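Local coordinates for NTF2 fold protein loop-helix-loop design NT-9 (Synthetic construct, PDB 6W90) that is a de novo designed NTF2-fold protein with a varied loop-helix-loop geometry, and holds a two-chain phospholipid in its pocket, at residues Ile17-Tyr21 / Ala65-Val71; Thr97-Glu101 / Arg111-Gln115. One frame throughout, in Å; residues are numbered along the deposited sequence. Where two conformers were deposited one is given.

Interaction 1: Ile17-Tyr21 / Ala65-Val71; sequences IRLLY and ASRYDRV. With 3PE (1,2-Distearoyl-sn-glycerophosphoethanolamine), chain B.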
# COMPACT_ATOMS: atom_id res chain seq x y z
N ILE A 17 -6.25 6.10 1.92
CA ILE A 17 -6.08 6.92 0.73
C ILE A 17 -6.44 8.36 1.02
O ILE A 17 -5.74 9.29 0.60
CB ILE A 17 -6.90 6.37 -0.45
CG1 ILE A 17 -6.38 5.00 -0.84
CG2 ILE A 17 -6.86 7.41 -1.58
CD1 ILE A 17 -7.34 4.32 -1.76
N ARG A 18 -7.53 8.58 1.75
CA ARG A 18 -7.94 9.94 2.05
C ARG A 18 -6.88 10.66 2.86
O ARG A 18 -6.58 11.83 2.61
CB ARG A 18 -9.25 9.95 2.81
CG ARG A 18 -9.77 11.38 3.02
CD ARG A 18 -11.17 11.37 3.73
NE ARG A 18 -10.93 11.21 5.15
CZ ARG A 18 -10.64 12.22 5.97
NH1 ARG A 18 -10.63 13.47 5.51
NH2 ARG A 18 -10.37 11.98 7.24
N LEU A 19 -6.30 9.98 3.84
CA LEU A 19 -5.27 10.62 4.65
C LEU A 19 -4.07 10.99 3.81
O LEU A 19 -3.42 12.02 4.04
CB LEU A 19 -4.82 9.68 5.76
CG LEU A 19 -5.86 9.52 6.85
CD1 LEU A 19 -5.34 8.48 7.86
CD2 LEU A 19 -6.21 10.80 7.57
N LEU A 20 -3.71 10.13 2.88
CA LEU A 20 -2.58 10.40 2.02
C LEU A 20 -2.75 11.72 1.30
O LEU A 20 -1.79 12.48 1.16
CB LEU A 20 -2.44 9.23 1.05
CG LEU A 20 -1.23 9.24 0.12
CD1 LEU A 20 0.02 9.13 0.91
CD2 LEU A 20 -1.40 8.08 -0.86
N TYR A 21 -3.98 12.06 0.91
CA TYR A 21 -4.24 13.30 0.17
C TYR A 21 -4.50 14.48 1.08
O TYR A 21 -4.20 15.62 0.70
CB TYR A 21 -5.43 13.09 -0.80
CG TYR A 21 -4.93 12.34 -1.99
CD1 TYR A 21 -4.14 12.99 -2.94
CD2 TYR A 21 -5.24 11.02 -2.19
CE1 TYR A 21 -3.66 12.31 -4.01
CE2 TYR A 21 -4.73 10.34 -3.24
CZ TYR A 21 -3.96 11.00 -4.16
OH TYR A 21 -3.46 10.32 -5.23
N ALA A 65 1.78 10.50 -4.62
CA ALA A 65 0.34 10.60 -4.72
C ALA A 65 -0.09 11.78 -5.57
O ALA A 65 -1.19 11.77 -6.14
CB ALA A 65 -0.26 10.71 -3.32
N SER A 66 0.71 12.82 -5.66
CA SER A 66 0.23 13.95 -6.43
C SER A 66 0.28 13.67 -7.92
O SER A 66 -0.25 14.46 -8.71
CB SER A 66 0.99 15.22 -6.06
OG SER A 66 2.37 14.99 -5.97
N ARG A 67 0.86 12.54 -8.33
CA ARG A 67 0.93 12.22 -9.74
C ARG A 67 -0.42 11.89 -10.36
O ARG A 67 -0.51 11.87 -11.58
CB ARG A 67 1.83 11.02 -10.02
CG ARG A 67 3.25 11.23 -9.60
CD ARG A 67 4.09 10.00 -9.89
NE ARG A 67 5.52 10.24 -9.67
CZ ARG A 67 6.49 9.38 -9.95
NH1 ARG A 67 6.21 8.20 -10.48
NH2 ARG A 67 7.75 9.71 -9.70
N TYR A 68 -1.45 11.56 -9.58
CA TYR A 68 -2.68 11.00 -10.13
C TYR A 68 -3.89 11.90 -9.97
O TYR A 68 -4.06 12.54 -8.94
CB TYR A 68 -3.00 9.66 -9.46
CG TYR A 68 -1.83 8.78 -9.49
CD1 TYR A 68 -1.41 8.20 -10.67
CD2 TYR A 68 -1.07 8.58 -8.35
CE1 TYR A 68 -0.28 7.41 -10.69
CE2 TYR A 68 0.03 7.80 -8.36
CZ TYR A 68 0.44 7.21 -9.52
OH TYR A 68 1.58 6.44 -9.50
N ASP A 69 -4.75 11.88 -11.00
CA ASP A 69 -5.99 12.64 -11.00
C ASP A 69 -7.12 11.92 -10.29
O ASP A 69 -8.07 12.56 -9.82
CB ASP A 69 -6.49 12.84 -12.43
CG ASP A 69 -5.83 13.95 -13.12
OD1 ASP A 69 -5.76 15.04 -12.53
OD2 ASP A 69 -5.39 13.72 -14.26
N ARG A 70 -7.11 10.59 -10.34
CA ARG A 70 -8.19 9.76 -9.86
C ARG A 70 -7.61 8.51 -9.25
O ARG A 70 -6.69 7.91 -9.80
CB ARG A 70 -9.08 9.30 -11.00
CG ARG A 70 -10.48 9.52 -10.87
CD ARG A 70 -11.09 9.13 -12.19
NE ARG A 70 -12.37 8.54 -11.90
CZ ARG A 70 -13.53 9.19 -12.00
NH1 ARG A 70 -13.56 10.45 -12.41
NH2 ARG A 70 -14.64 8.55 -11.68
N VAL A 71 -8.18 8.09 -8.13
CA VAL A 71 -7.76 6.89 -7.42
C VAL A 71 -9.05 6.18 -7.02
O VAL A 71 -9.92 6.80 -6.39
CB VAL A 71 -6.88 7.22 -6.20
CG1 VAL A 71 -6.59 5.96 -5.47
CG2 VAL A 71 -5.66 7.93 -6.64
P 3PE B . 0.95 -0.79 -13.94
N 3PE B . 1.92 -4.96 -13.03
O11 3PE B . 1.21 -0.18 -12.43
O12 3PE B . -0.50 -0.61 -14.32
O13 3PE B . 1.21 -2.43 -13.88
O14 3PE B . 1.91 -0.21 -14.98
C11 3PE B . 0.26 -3.25 -13.26
C12 3PE B . 0.58 -4.71 -13.53
C1 3PE B . 2.53 -0.20 -11.95
C2 3PE B . 2.65 0.57 -10.63
C3 3PE B . 1.42 0.20 -9.80
O31 3PE B . 1.57 0.57 -8.46
O32 3PE B . 1.48 2.70 -9.13
C31 3PE B . 1.64 1.95 -8.24
C32 3PE B . 1.94 2.46 -6.84
C33 3PE B . 1.58 3.94 -6.65
C34 3PE B . 1.12 4.07 -5.20
C35 3PE B . 1.13 5.52 -4.72
C36 3PE B . -0.30 5.97 -4.45
C37 3PE B . -0.84 5.43 -3.12
C38 3PE B . -1.42 4.02 -3.22
C39 3PE B . -2.59 3.79 -2.25
C3A 3PE B . -2.13 3.77 -0.79
C3B 3PE B . -3.21 3.20 0.14
C3C 3PE B . -2.87 1.76 0.53
C3D 3PE B . -3.74 1.27 1.69
C3E 3PE B . -3.50 -0.23 1.89
C3F 3PE B . -4.64 -0.86 2.71
C3G 3PE B . -4.44 -2.37 2.84
C3H 3PE B . -5.74 -3.16 3.03
C3I 3PE B . -6.29 -3.09 4.46
O21 3PE B . 3.83 0.18 -9.99
O22 3PE B . 4.74 2.27 -10.02
C21 3PE B . 4.88 1.11 -9.78
C22 3PE B . 6.22 0.57 -9.22
C23 3PE B . 6.52 1.05 -7.79
C24 3PE B . 5.66 0.34 -6.73
C25 3PE B . 5.86 0.94 -5.33
C26 3PE B . 4.64 0.55 -4.49
C27 3PE B . 4.60 1.23 -3.12
C28 3PE B . 3.31 0.88 -2.37
C29 3PE B . 3.32 -0.46 -1.62
C2A 3PE B . 2.12 -0.59 -0.65
C2B 3PE B . 2.47 -0.29 0.80
C2C 3PE B . 1.21 0.01 1.63
C2D 3PE B . 1.58 0.98 2.74
C2E 3PE B . 0.44 1.18 3.74
C2F 3PE B . -0.52 2.26 3.24
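The helical turn Ile17-Tyr21 meets Ala65-Val71 with the CA atoms of Tyr21 and Ala65 7.2 Å apart and those of Ile17 and Val71 8.3 Å apart. The Tyr21 ring reaches toward Ala65 and Val71. Its CG stands anti to the carbonyl carbon (chi1 -78°), which places OH to donate a hydrogen bond of 2.8 Å to Ala65 O. The oxygen lies at the ring edge, and the donor is tilted 22° from the carbonyl plane. Val71 CG2 touches the same hydroxyl, 3.5 Å from Tyr21 OH. The Ala65 methyl meets both the Tyr21 ring and Leu20 CD2, which is 3.8 Å from Ala65 CB. Farther back along the helix, Ile17 CD1 rests on Val71 CG1 at 4.1 Å.

The lipid passes close by. Leu20 CD2 lies 3.5 Å from C37 of one acyl chain, and Ile17 CG1 touches C3B of the same chain. Tyr68 meets the lipid near its ester and packs edge-to-face with Trp96. Helix 6-22 is joined to the residue just after helix 54-64 and to the start of strand 70-79, beside the lipid pocket. The contact is mostly apolar, and its one hydrogen bond gives the tyrosine hydroxyl a backbone acceptor and probably limits where the ring can turn.

Interaction 2: Thr97-Glu101 / Arg111-Gln115; sequences TFEIE and RIRQQ. With 3PE (1,2-Distearoyl-sn-glycerophosphoethanolamine), chain B.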
# COMPACT_ATOMS: atom_id res chain seq x y z
N THR A 97 -2.48 0.05 -12.35
CA THR A 97 -3.18 -0.82 -11.42
C THR A 97 -2.22 -1.22 -10.32
O THR A 97 -1.18 -1.83 -10.59
CB THR A 97 -3.77 -2.02 -12.11
OG1 THR A 97 -4.46 -1.58 -13.28
CG2 THR A 97 -4.74 -2.68 -11.16
N PHE A 98 -2.55 -0.81 -9.09
CA PHE A 98 -1.81 -1.12 -7.87
C PHE A 98 -2.54 -2.29 -7.22
O PHE A 98 -3.65 -2.12 -6.72
CB PHE A 98 -1.80 0.12 -6.99
CG PHE A 98 -1.19 -0.07 -5.64
CD1 PHE A 98 0.13 -0.41 -5.50
CD2 PHE A 98 -1.95 0.07 -4.50
CE1 PHE A 98 0.69 -0.57 -4.26
CE2 PHE A 98 -1.38 -0.11 -3.26
CZ PHE A 98 -0.05 -0.41 -3.16
N GLU A 99 -1.96 -3.48 -7.31
CA GLU A 99 -2.62 -4.68 -6.82
C GLU A 99 -1.76 -5.30 -5.73
O GLU A 99 -0.57 -5.54 -5.97
CB GLU A 99 -2.84 -5.73 -7.91
CG GLU A 99 -3.41 -7.03 -7.33
CD GLU A 99 -3.91 -8.04 -8.36
OE1 GLU A 99 -3.47 -7.98 -9.53
OE2 GLU A 99 -4.75 -8.89 -7.98
N ILE A 100 -2.35 -5.60 -4.57
CA ILE A 100 -1.57 -6.14 -3.48
C ILE A 100 -2.31 -7.27 -2.80
O ILE A 100 -3.55 -7.30 -2.77
CB ILE A 100 -1.17 -5.10 -2.40
CG1 ILE A 100 -2.39 -4.40 -1.80
CG2 ILE A 100 -0.14 -4.12 -3.00
CD1 ILE A 100 -2.01 -3.51 -0.55
N GLU A 101 -1.53 -8.20 -2.29
CA GLU A 101 -1.99 -9.28 -1.45
C GLU A 101 -1.48 -9.01 -0.05
O GLU A 101 -0.30 -8.73 0.12
CB GLU A 101 -1.41 -10.60 -1.88
CG GLU A 101 -2.23 -11.48 -2.71
CD GLU A 101 -1.46 -12.78 -2.98
OE1 GLU A 101 -0.32 -12.74 -3.53
OE2 GLU A 101 -1.98 -13.84 -2.61
N ARG A 111 2.08 -8.86 6.20
CA ARG A 111 2.77 -9.07 4.93
C ARG A 111 2.00 -8.35 3.84
O ARG A 111 0.77 -8.41 3.82
CB ARG A 111 2.86 -10.59 4.64
CG ARG A 111 3.91 -10.98 3.68
CD ARG A 111 4.08 -12.48 3.67
NE ARG A 111 4.78 -12.80 2.45
CZ ARG A 111 4.75 -13.99 1.88
NH1 ARG A 111 4.07 -14.96 2.45
NH2 ARG A 111 5.40 -14.19 0.75
N ILE A 112 2.72 -7.73 2.91
CA ILE A 112 2.18 -7.15 1.68
C ILE A 112 3.04 -7.71 0.56
O ILE A 112 4.26 -7.73 0.68
CB ILE A 112 2.23 -5.61 1.63
CG1 ILE A 112 1.33 -5.05 2.72
CG2 ILE A 112 1.88 -5.12 0.23
CD1 ILE A 112 1.43 -3.58 2.92
N ARG A 113 2.41 -8.16 -0.52
CA ARG A 113 3.15 -8.65 -1.68
C ARG A 113 2.57 -8.00 -2.92
O ARG A 113 1.36 -8.02 -3.12
CB ARG A 113 3.09 -10.19 -1.74
CG ARG A 113 4.11 -10.86 -2.66
CD ARG A 113 4.17 -12.41 -2.46
NE ARG A 113 5.41 -12.87 -1.82
CZ ARG A 113 6.25 -13.77 -2.33
NH1 ARG A 113 7.35 -14.11 -1.66
NH2 ARG A 113 6.01 -14.35 -3.49
N GLN A 114 3.43 -7.39 -3.73
CA GLN A 114 3.08 -6.78 -5.00
C GLN A 114 3.99 -7.38 -6.06
O GLN A 114 5.18 -7.57 -5.81
CB GLN A 114 3.26 -5.25 -4.91
CG GLN A 114 2.84 -4.48 -6.13
CD GLN A 114 3.17 -2.97 -6.10
OE1 GLN A 114 3.84 -2.45 -5.22
NE2 GLN A 114 2.71 -2.28 -7.13
N GLN A 115 3.46 -7.64 -7.25
CA GLN A 115 4.30 -7.97 -8.37
C GLN A 115 4.60 -6.70 -9.16
O GLN A 115 3.82 -5.74 -9.18
CB GLN A 115 3.65 -9.03 -9.26
CG GLN A 115 4.61 -9.59 -10.37
CD GLN A 115 6.01 -10.03 -9.88
OE1 GLN A 115 6.86 -9.20 -9.50
NE2 GLN A 115 6.27 -11.34 -9.92
P 3PE B . 0.95 -0.79 -13.94
N 3PE B . 1.92 -4.96 -13.03
O11 3PE B . 1.21 -0.18 -12.43
O12 3PE B . -0.50 -0.61 -14.32
O13 3PE B . 1.21 -2.43 -13.88
O14 3PE B . 1.91 -0.21 -14.98
C11 3PE B . 0.26 -3.25 -13.26
C12 3PE B . 0.58 -4.71 -13.53
C1 3PE B . 2.53 -0.20 -11.95
C2 3PE B . 2.65 0.57 -10.63
C3 3PE B . 1.42 0.20 -9.80
O31 3PE B . 1.57 0.57 -8.46
O32 3PE B . 1.48 2.70 -9.13
C31 3PE B . 1.64 1.95 -8.24
C32 3PE B . 1.94 2.46 -6.84
C33 3PE B . 1.58 3.94 -6.65
C34 3PE B . 1.12 4.07 -5.20
C35 3PE B . 1.13 5.52 -4.72
C36 3PE B . -0.30 5.97 -4.45
C37 3PE B . -0.84 5.43 -3.12
C38 3PE B . -1.42 4.02 -3.22
C39 3PE B . -2.59 3.79 -2.25
C3A 3PE B . -2.13 3.77 -0.79
C3B 3PE B . -3.21 3.20 0.14
C3C 3PE B . -2.87 1.76 0.53
C3D 3PE B . -3.74 1.27 1.69
C3E 3PE B . -3.50 -0.23 1.89
C3F 3PE B . -4.64 -0.86 2.71
C3G 3PE B . -4.44 -2.37 2.84
C3H 3PE B . -5.74 -3.16 3.03
C3I 3PE B . -6.29 -3.09 4.46
O21 3PE B . 3.83 0.18 -9.99
O22 3PE B . 4.74 2.27 -10.02
C21 3PE B . 4.88 1.11 -9.78
C22 3PE B . 6.22 0.57 -9.22
C23 3PE B . 6.52 1.05 -7.79
C24 3PE B . 5.66 0.34 -6.73
C25 3PE B . 5.86 0.94 -5.33
C26 3PE B . 4.64 0.55 -4.49
C27 3PE B . 4.60 1.23 -3.12
C28 3PE B . 3.31 0.88 -2.37
C29 3PE B . 3.32 -0.46 -1.62
C2A 3PE B . 2.12 -0.59 -0.65
C2B 3PE B . 2.47 -0.29 0.80
C2C 3PE B . 1.21 0.01 1.63
C2D 3PE B . 1.58 0.98 2.74
C2E 3PE B . 0.44 1.18 3.74
C2F 3PE B . -0.52 2.26 3.24
O HOH W 1 0.43 -3.35 -8.90
O HOH W 2 0.71 -7.35 -7.74
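Phe98 sets its ring against the side-chain amide of Gln114, the two planes 90° apart. Gln114 NE2 lies at the ring edge, 3.6 Å from Phe98 CD1. The chain of Gln114 is extended, with CG anti to the backbone N (chi1 -176°), which carries the amide to the lipid glycerol. There NE2 makes a weak hydrogen bond to the lipid ester oxygen O31 and a second bond to a water. That water also joins Thr97 O and Glu99 N. Phe98 CZ meets the second acyl chain edge-on, 3.3 Å from C2A. With an alanine here in place of Phe98, this acyl chain and the Gln114 amide would probably be left without the ring that packs against them.

Beyond, Ile100 CG2 packs on Ile112 CG2 at 3.9 Å, and Ile112 CD1 touches the same acyl chain. Glu101 and Arg113 form an antiparallel hydrogen-bonded pair, with Glu101 N to Arg113 O at 3.0 Å and Arg113 N to Glu101 O at 2.8 Å. Toward Gln115 a second water bridges Glu99 O and Gln115 N. Thr97 N donates to the phosphate oxygen O12 at 2.9 Å.

Glu101 is held by His82 and Arg84. Arg111 pairs with Glu43, as does Arg113 in one of its two conformers. The hairpin of strands 94-105 and 108-114 is central in the sheet, between strands 82-91 and 40-44.

Overall arrangement
Interaction 1 closes before interaction 2 opens along the chain. Their centres are about 17 Å apart, on opposite sides of the chain's centre, and their nearest atoms are about 7 Å apart. Both reach the same mixed sheet. Interaction 1 joins helix 6-22 to the turn after helix 54-64 and to the start of strand 70-79, an outermost strand. Interaction 2 lies within the hairpin of strands 94-105 and 108-114, with strand 82-91 between its strand 94-105 and edge strand 70-79. The lipid bridges the gap by touching both. Together they line separate parts of one pocket, consistent with the cone-like cavity of the NTF2 fold, where helices pack against a curved sheet.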